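Local coordinates for protein CAIP (Helicobacter cinaedi, PDB 5LBH) that acts as an antigen that promotes differentiation of macrophages into foam cells, and probably stores and detoxifies iron as a twelve-subunit Dps-like mini-ferritin, at residues Q10-K21 and L70-E81. Numbering follows the deposited sequence.
Sequences QIQADASVFYVK and LADMLKAAKIKE
D14 grips the chain that leaves helix 70-76. Its OD1 accepts from two successive amides: K78 N lies 2.5 Å from OD1 on the syn side, whereas I79 N, 2.9 Å from the same oxygen, approaches from above the carboxylate plane with a nearly straight bond (166°). The other oxygen, OD2, takes the Q10 NE2 amide at 2.8 Å and also bonds to the Y102 hydroxyl, so the carboxylate is fixed at both ends. With CG anti to the backbone N and a bend at chi2 (68°), Q10 also brings NE2 to A76 O (3.1 Å), the two bonds linking D14 to the last turn of the short helix.

A13 and V17 make the apolar part of the contact. A13 CB lies 3.8 Å from A76 CB, and V17 straddles the exit: CG2 meets A77 CB (3.5 Å), while CG1 faces I79 CG2 and the CG of E81. S16 OG, 3.6 Å from M73 SD, donates a hydrogen bond to A13 O.

The two helices cross nearly perpendicularly (99°), as expected of the short helix in the Dps subunit, which lies in the connection between helices 34-61 and 89-116 of the four-helix bundle. I79 packs on F103 and K21 pairs with D99, both of helix 89-116. The E81 carboxylate accepts hydrogen bonds from the L70 and A71 amides of the second subunit, making this edge part of that interface.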
ATOM      1  N   GLN A  10       3.589  39.697   4.947  1.00 34.26           N
ATOM      2  CA  GLN A  10       2.307  39.984   5.572  1.00 31.49           C
ATOM      3  C   GLN A  10       1.456  38.712   5.642  1.00 32.44           C
ATOM      4  O   GLN A  10       0.903  38.372   6.698  1.00 32.98           O
ATOM      5  CB  GLN A  10       1.606  41.113   4.803  1.00 28.60           C
ATOM      6  CG  GLN A  10       0.251  41.503   5.370  1.00 31.62           C
ATOM      7  CD  GLN A  10       0.364  42.175   6.720  1.00 33.53           C
ATOM      8  OE1 GLN A  10       1.204  43.047   6.924  1.00 41.89           O
ATOM      9  NE2 GLN A  10      -0.457  41.751   7.653  1.00 29.80           N
ATOM     10  N   ILE A  11       1.382  37.965   4.533  1.00 29.63           N
ATOM     11  CA  ILE A  11       0.702  36.667   4.546  1.00 32.03           C
ATOM     12  C   ILE A  11       1.311  35.756   5.617  1.00 32.06           C
ATOM     13  O   ILE A  11       0.600  35.049   6.340  1.00 29.02           O
ATOM     14  CB  ILE A  11       0.790  36.014   3.152  1.00 31.24           C
ATOM     15  CG1 ILE A  11       0.110  36.885   2.078  1.00 32.74           C
ATOM     16  CG2 ILE A  11       0.205  34.613   3.194  1.00 29.86           C
ATOM     17  CD1 ILE A  11      -0.403  36.167   0.918  1.00 24.45           C
ATOM     18  N   GLN A  12       2.643  35.759   5.726  1.00 30.47           N
ATOM     19  CA  GLN A  12       3.322  34.934   6.713  1.00 31.13           C
ATOM     20  C   GLN A  12       2.857  35.269   8.129  1.00 37.63           C
ATOM     21  O   GLN A  12       2.485  34.376   8.902  1.00 32.96           O
ATOM     22  CB  GLN A  12       4.835  35.111   6.579  1.00 28.34           C
ATOM     23  CG  GLN A  12       5.636  34.156   7.438  1.00 31.94           C
ATOM     24  CD  GLN A  12       7.068  34.598   7.655  1.00 33.38           C
ATOM     25  OE1 GLN A  12       7.502  35.616   7.130  1.00 35.73           O
ATOM     26  NE2 GLN A  12       7.810  33.832   8.442  1.00 34.71           N
ATOM     27  N   ALA A  13       2.860  36.561   8.480  1.00 37.01           N
ATOM     28  CA  ALA A  13       2.505  36.957   9.839  1.00 40.20           C
ATOM     29  C   ALA A  13       1.049  36.629  10.154  1.00 39.36           C
ATOM     30  O   ALA A  13       0.736  36.142  11.249  1.00 36.83           O
ATOM     31  CB  ALA A  13       2.789  38.444  10.046  1.00 33.90           C
ATOM     32  N   ASP A  14       0.141  36.903   9.218  1.00 33.88           N
ATOM     33  CA  ASP A  14      -1.256  36.587   9.475  1.00 31.99           C
ATOM     34  C   ASP A  14      -1.488  35.082   9.510  1.00 34.72           C
ATOM     35  O   ASP A  14      -2.373  34.620  10.248  1.00 33.35           O
ATOM     36  CB  ASP A  14      -2.153  37.262   8.438  1.00 34.32           C
ATOM     37  CG  ASP A  14      -2.152  38.788   8.561  1.00 36.96           C
ATOM     38  OD1 ASP A  14      -2.297  39.346   9.684  1.00 37.53           O
ATOM     39  OD2 ASP A  14      -1.999  39.437   7.509  1.00 35.93           O
ATOM     40  N   ALA A  15      -0.725  34.301   8.719  1.00 31.10           N
ATOM     41  CA  ALA A  15      -0.850  32.842   8.794  1.00 30.20           C
ATOM     42  C   ALA A  15      -0.480  32.330  10.180  1.00 32.24           C
ATOM     43  O   ALA A  15      -1.161  31.452  10.724  1.00 30.95           O
ATOM     44  CB  ALA A  15       0.004  32.142   7.737  1.00 25.62           C
ATOM     45  N   SER A  16       0.600  32.855  10.770  1.00 31.31           N
ATOM     46  CA  SER A  16       1.003  32.334  12.076  1.00 36.78           C
ATOM     47  C   SER A  16      -0.017  32.685  13.151  1.00 33.73           C
ATOM     48  O   SER A  16      -0.245  31.889  14.063  1.00 37.56           O
ATOM     49  CB  SER A  16       2.408  32.817  12.475  1.00 32.50           C
ATOM     50  OG  SER A  16       2.461  34.193  12.783  1.00 44.57           O
ATOM     51  N   VAL A  17      -0.652  33.855  13.058  1.00 36.02           N
ATOM     52  CA  VAL A  17      -1.689  34.205  14.026  1.00 33.00           C
ATOM     53  C   VAL A  17      -2.943  33.370  13.797  1.00 32.34           C
ATOM     54  O   VAL A  17      -3.545  32.864  14.744  1.00 30.88           O
ATOM     55  CB  VAL A  17      -1.975  35.716  13.972  1.00 38.78           C
ATOM     56  CG1 VAL A  17      -3.198  36.074  14.822  1.00 37.38           C
ATOM     57  CG2 VAL A  17      -0.729  36.492  14.439  1.00 32.73           C
ATOM     58  N   PHE A  18      -3.344  33.194  12.535  1.00 38.40           N
ATOM     59  CA  PHE A  18      -4.515  32.378  12.227  1.00 32.20           C
ATOM     60  C   PHE A  18      -4.289  30.932  12.648  1.00 35.68           C
ATOM     61  O   PHE A  18      -5.209  30.262  13.148  1.00 31.43           O
ATOM     62  CB  PHE A  18      -4.815  32.461  10.731  1.00 26.17           C
ATOM     63  CG  PHE A  18      -6.143  31.891  10.348  1.00 30.16           C
ATOM     64  CD1 PHE A  18      -6.234  30.793   9.501  1.00 30.83           C
ATOM     65  CD2 PHE A  18      -7.316  32.459  10.831  1.00 31.16           C
ATOM     66  CE1 PHE A  18      -7.478  30.270   9.149  1.00 27.31           C
ATOM     67  CE2 PHE A  18      -8.558  31.936  10.483  1.00 31.38           C
ATOM     68  CZ  PHE A  18      -8.641  30.841   9.641  1.00 24.39           C
ATOM     69  N   TYR A  19      -3.055  30.448  12.472  1.00 28.99           N
ATOM     70  CA  TYR A  19      -2.707  29.098  12.888  1.00 28.26           C
ATOM     71  C   TYR A  19      -3.069  28.857  14.353  1.00 31.93           C
ATOM     72  O   TYR A  19      -3.683  27.837  14.695  1.00 34.12           O
ATOM     73  CB  TYR A  19      -1.215  28.881  12.633  1.00 26.80           C
ATOM     74  CG  TYR A  19      -0.652  27.571  13.096  1.00 28.30           C
ATOM     75  CD1 TYR A  19       0.144  27.508  14.232  1.00 25.19           C
ATOM     76  CD2 TYR A  19      -0.870  26.393  12.371  1.00 32.57           C
ATOM     77  CE1 TYR A  19       0.678  26.330  14.652  1.00 31.59           C
ATOM     78  CE2 TYR A  19      -0.331  25.187  12.794  1.00 30.26           C
ATOM     79  CZ  TYR A  19       0.438  25.166  13.939  1.00 34.16           C
ATOM     80  OH  TYR A  19       0.990  23.997  14.388  1.00 31.61           O
ATOM     81  N   VAL A  20      -2.725  29.804  15.229  1.00 30.44           N
ATOM     82  CA  VAL A  20      -3.016  29.633  16.648  1.00 34.49           C
ATOM     83  C   VAL A  20      -4.496  29.868  16.931  1.00 31.95           C
ATOM     84  O   VAL A  20      -5.104  29.141  17.722  1.00 28.36           O
ATOM     85  CB  VAL A  20      -2.111  30.544  17.504  1.00 35.69           C
ATOM     86  CG1 VAL A  20      -2.578  30.555  18.939  1.00 28.97           C
ATOM     87  CG2 VAL A  20      -0.670  30.044  17.463  1.00 33.03           C
ATOM     88  N   LYS A  21      -5.105  30.867  16.290  1.00 27.24           N
ATOM     89  CA  LYS A  21      -6.534  31.085  16.486  1.00 30.20           C
ATOM     90  C   LYS A  21      -7.346  29.831  16.154  1.00 32.89           C
ATOM     91  O   LYS A  21      -8.317  29.502  16.851  1.00 32.27           O
ATOM     92  CB  LYS A  21      -7.026  32.244  15.629  1.00 29.60           C
ATOM     93  CG  LYS A  21      -8.490  32.511  15.846  1.00 31.01           C
ATOM     94  CD  LYS A  21      -9.041  33.541  14.901  1.00 35.79           C
ATOM     95  CE  LYS A  21      -8.605  34.944  15.196  1.00 37.30           C
ATOM     96  NZ  LYS A  21      -9.303  35.913  14.259  1.00 35.75           N
ATOM     97  N   LEU A  70       8.191  35.327  16.642  1.00 41.17           N
ATOM     98  CA  LEU A  70       6.789  35.607  16.930  1.00 40.76           C
ATOM     99  C   LEU A  70       6.584  37.047  17.356  1.00 44.81           C
ATOM    100  O   LEU A  70       5.531  37.630  17.071  1.00 44.74           O
ATOM    101  CB  LEU A  70       6.283  34.661  18.019  1.00 45.51           C
ATOM    102  CG  LEU A  70       5.986  33.266  17.481  1.00 51.66           C
ATOM    103  CD1 LEU A  70       5.534  32.347  18.600  1.00 48.36           C
ATOM    104  CD2 LEU A  70       4.924  33.335  16.372  1.00 49.77           C
ATOM    105  N   ALA A  71       7.574  37.644  18.030  1.00 45.61           N
ATOM    106  CA  ALA A  71       7.448  39.055  18.388  1.00 43.85           C
ATOM    107  C   ALA A  71       7.246  39.909  17.145  1.00 42.66           C
ATOM    108  O   ALA A  71       6.356  40.764  17.115  1.00 47.50           O
ATOM    109  CB  ALA A  71       8.667  39.528  19.175  1.00 36.13           C
ATOM    110  N   ASP A  72       8.026  39.660  16.085  1.00 43.04           N
ATOM    111  CA  ASP A  72       7.856  40.430  14.850  1.00 45.85           C
ATOM    112  C   ASP A  72       6.559  40.090  14.133  1.00 42.61           C
ATOM    113  O   ASP A  72       5.908  40.988  13.584  1.00 42.19           O
ATOM    114  CB  ASP A  72       9.030  40.188  13.908  1.00 46.03           C
ATOM    115  CG  ASP A  72      10.291  40.832  14.389  1.00 51.50           C
ATOM    116  OD1 ASP A  72      10.208  41.695  15.297  1.00 57.21           O
ATOM    117  OD2 ASP A  72      11.362  40.429  13.896  1.00 47.75           O
ATOM    118  N   MET A  73       6.154  38.808  14.147  1.00 38.17           N
ATOM    119  CA  MET A  73       4.944  38.407  13.429  1.00 39.35           C
ATOM    120  C   MET A  73       3.701  38.965  14.099  1.00 39.22           C
ATOM    121  O   MET A  73       2.736  39.334  13.422  1.00 36.25           O
ATOM    122  CB  MET A  73       4.855  36.889  13.357  1.00 39.66           C
ATOM    123  CG  MET A  73       6.096  36.287  12.788  1.00 46.21           C
ATOM    124  SD  MET A  73       6.052  34.505  12.722  1.00 51.82           S
ATOM    125  CE  MET A  73       7.717  34.194  12.136  1.00 44.88           C
ATOM    126  N   LEU A  74       3.711  39.040  15.429  1.00 44.08           N
ATOM    127  CA  LEU A  74       2.583  39.621  16.143  1.00 40.95           C
ATOM    128  C   LEU A  74       2.413  41.091  15.799  1.00 44.40           C
ATOM    129  O   LEU A  74       1.285  41.574  15.654  1.00 50.43           O
ATOM    130  CB  LEU A  74       2.771  39.437  17.644  1.00 41.06           C
ATOM    131  CG  LEU A  74       2.084  38.231  18.243  1.00 42.20           C
ATOM    132  CD1 LEU A  74       2.461  38.101  19.700  1.00 42.01           C
ATOM    133  CD2 LEU A  74       0.589  38.467  18.103  1.00 44.85           C
ATOM    134  N   LYS A  75       3.512  41.818  15.640  1.00 36.38           N
ATOM    135  CA  LYS A  75       3.349  43.233  15.354  1.00 43.33           C
ATOM    136  C   LYS A  75       2.956  43.474  13.895  1.00 38.81           C
ATOM    137  O   LYS A  75       2.252  44.449  13.607  1.00 38.49           O
ATOM    138  CB  LYS A  75       4.610  43.999  15.778  1.00 41.20           C
ATOM    139  CG  LYS A  75       4.646  44.242  17.283  1.00 49.41           C
ATOM    140  CD  LYS A  75       4.857  42.988  18.090  1.00 59.46           C
ATOM    141  CE  LYS A  75       4.494  43.051  19.500  1.00 57.60           C
ATOM    142  NZ  LYS A  75       3.106  43.155  19.789  1.00 53.34           N
ATOM    143  N   ALA A  76       3.318  42.569  12.977  1.00 36.87           N
ATOM    144  CA  ALA A  76       2.912  42.730  11.580  1.00 35.83           C
ATOM    145  C   ALA A  76       1.501  42.223  11.304  1.00 38.65           C
ATOM    146  O   ALA A  76       0.860  42.692  10.353  1.00 42.28           O
ATOM    147  CB  ALA A  76       3.896  42.028  10.650  1.00 31.91           C
ATOM    148  N   ALA A  77       0.993  41.307  12.118  1.00 35.08           N
ATOM    149  CA  ALA A  77      -0.264  40.654  11.797  1.00 38.96           C
ATOM    150  C   ALA A  77      -1.405  41.655  11.837  1.00 39.34           C
ATOM    151  O   ALA A  77      -1.482  42.496  12.735  1.00 36.91           O
ATOM    152  CB  ALA A  77      -0.535  39.523  12.780  1.00 37.37           C
ATOM    153  N   LYS A  78      -2.279  41.585  10.840  1.00 37.94           N
ATOM    154  CA  LYS A  78      -3.523  42.331  10.919  1.00 37.09           C
ATOM    155  C   LYS A  78      -4.677  41.488  11.434  1.00 42.45           C
ATOM    156  O   LYS A  78      -5.654  42.049  11.945  1.00 45.92           O
ATOM    157  CB  LYS A  78      -3.881  42.921   9.556  1.00 35.42           C
ATOM    158  CG  LYS A  78      -2.839  43.898   9.091  1.00 42.58           C
ATOM    159  CD  LYS A  78      -3.379  44.861   8.069  1.00 42.27           C
ATOM    160  CE  LYS A  78      -2.330  45.916   7.746  1.00 38.94           C
ATOM    161  NZ  LYS A  78      -2.943  47.104   7.054  1.00 54.28           N
ATOM    162  N   ILE A  79      -4.593  40.162  11.320  1.00 41.89           N
ATOM    163  CA  ILE A  79      -5.628  39.309  11.885  1.00 40.12           C
ATOM    164  C   ILE A  79      -5.557  39.390  13.400  1.00 39.16           C
ATOM    165  O   ILE A  79      -4.473  39.292  13.988  1.00 38.06           O
ATOM    166  CB  ILE A  79      -5.478  37.870  11.368  1.00 41.15           C
ATOM    167  CG1 ILE A  79      -5.997  37.820   9.940  1.00 40.97           C
ATOM    168  CG2 ILE A  79      -6.260  36.877  12.230  1.00 36.46           C
ATOM    169  CD1 ILE A  79      -5.963  36.513   9.346  1.00 35.79           C
ATOM    170  N   LYS A  80      -6.709  39.593  14.038  1.00 43.34           N
ATOM    171  CA  LYS A  80      -6.750  39.796  15.482  1.00 42.69           C
ATOM    172  C   LYS A  80      -6.700  38.461  16.204  1.00 38.76           C
ATOM    173  O   LYS A  80      -7.279  37.476  15.746  1.00 34.97           O
ATOM    174  CB  LYS A  80      -8.020  40.544  15.891  1.00 43.98           C
ATOM    175  CG  LYS A  80      -8.261  41.856  15.150  1.00 46.35           C
ATOM    176  CD  LYS A  80      -7.469  43.000  15.743  1.00 51.23           C
ATOM    177  CE  LYS A  80      -7.779  44.320  15.021  1.00 72.39           C
ATOM    178  NZ  LYS A  80      -9.241  44.660  15.041  1.00 74.63           N
ATOM    179  N   GLU A  81      -5.991  38.427  17.328  1.00 32.28           N
ATOM    180  CA  GLU A  81      -6.045  37.260  18.194  1.00 33.47           C
ATOM    181  C   GLU A  81      -7.375  37.205  18.940  1.00 35.34           C
ATOM    182  O   GLU A  81      -8.075  38.208  19.086  1.00 39.23           O
ATOM    183  CB  GLU A  81      -4.856  37.237  19.155  1.00 37.11           C
ATOM    184  CG  GLU A  81      -3.562  36.874  18.429  1.00 43.45           C
ATOM    185  CD  GLU A  81      -2.444  36.389  19.344  1.00 44.87           C
ATOM    186  OE1 GLU A  81      -1.852  37.225  20.069  1.00 42.28           O
ATOM    187  OE2 GLU A  81      -2.198  35.146  19.360  1.00 44.37           O
TER
HETATM  188  O   HOH W   1      -3.970  33.773  18.001  1.00 36.87           O
HETATM  189  O   HOH W   2      -9.498  38.522  12.869  1.00 43.08           O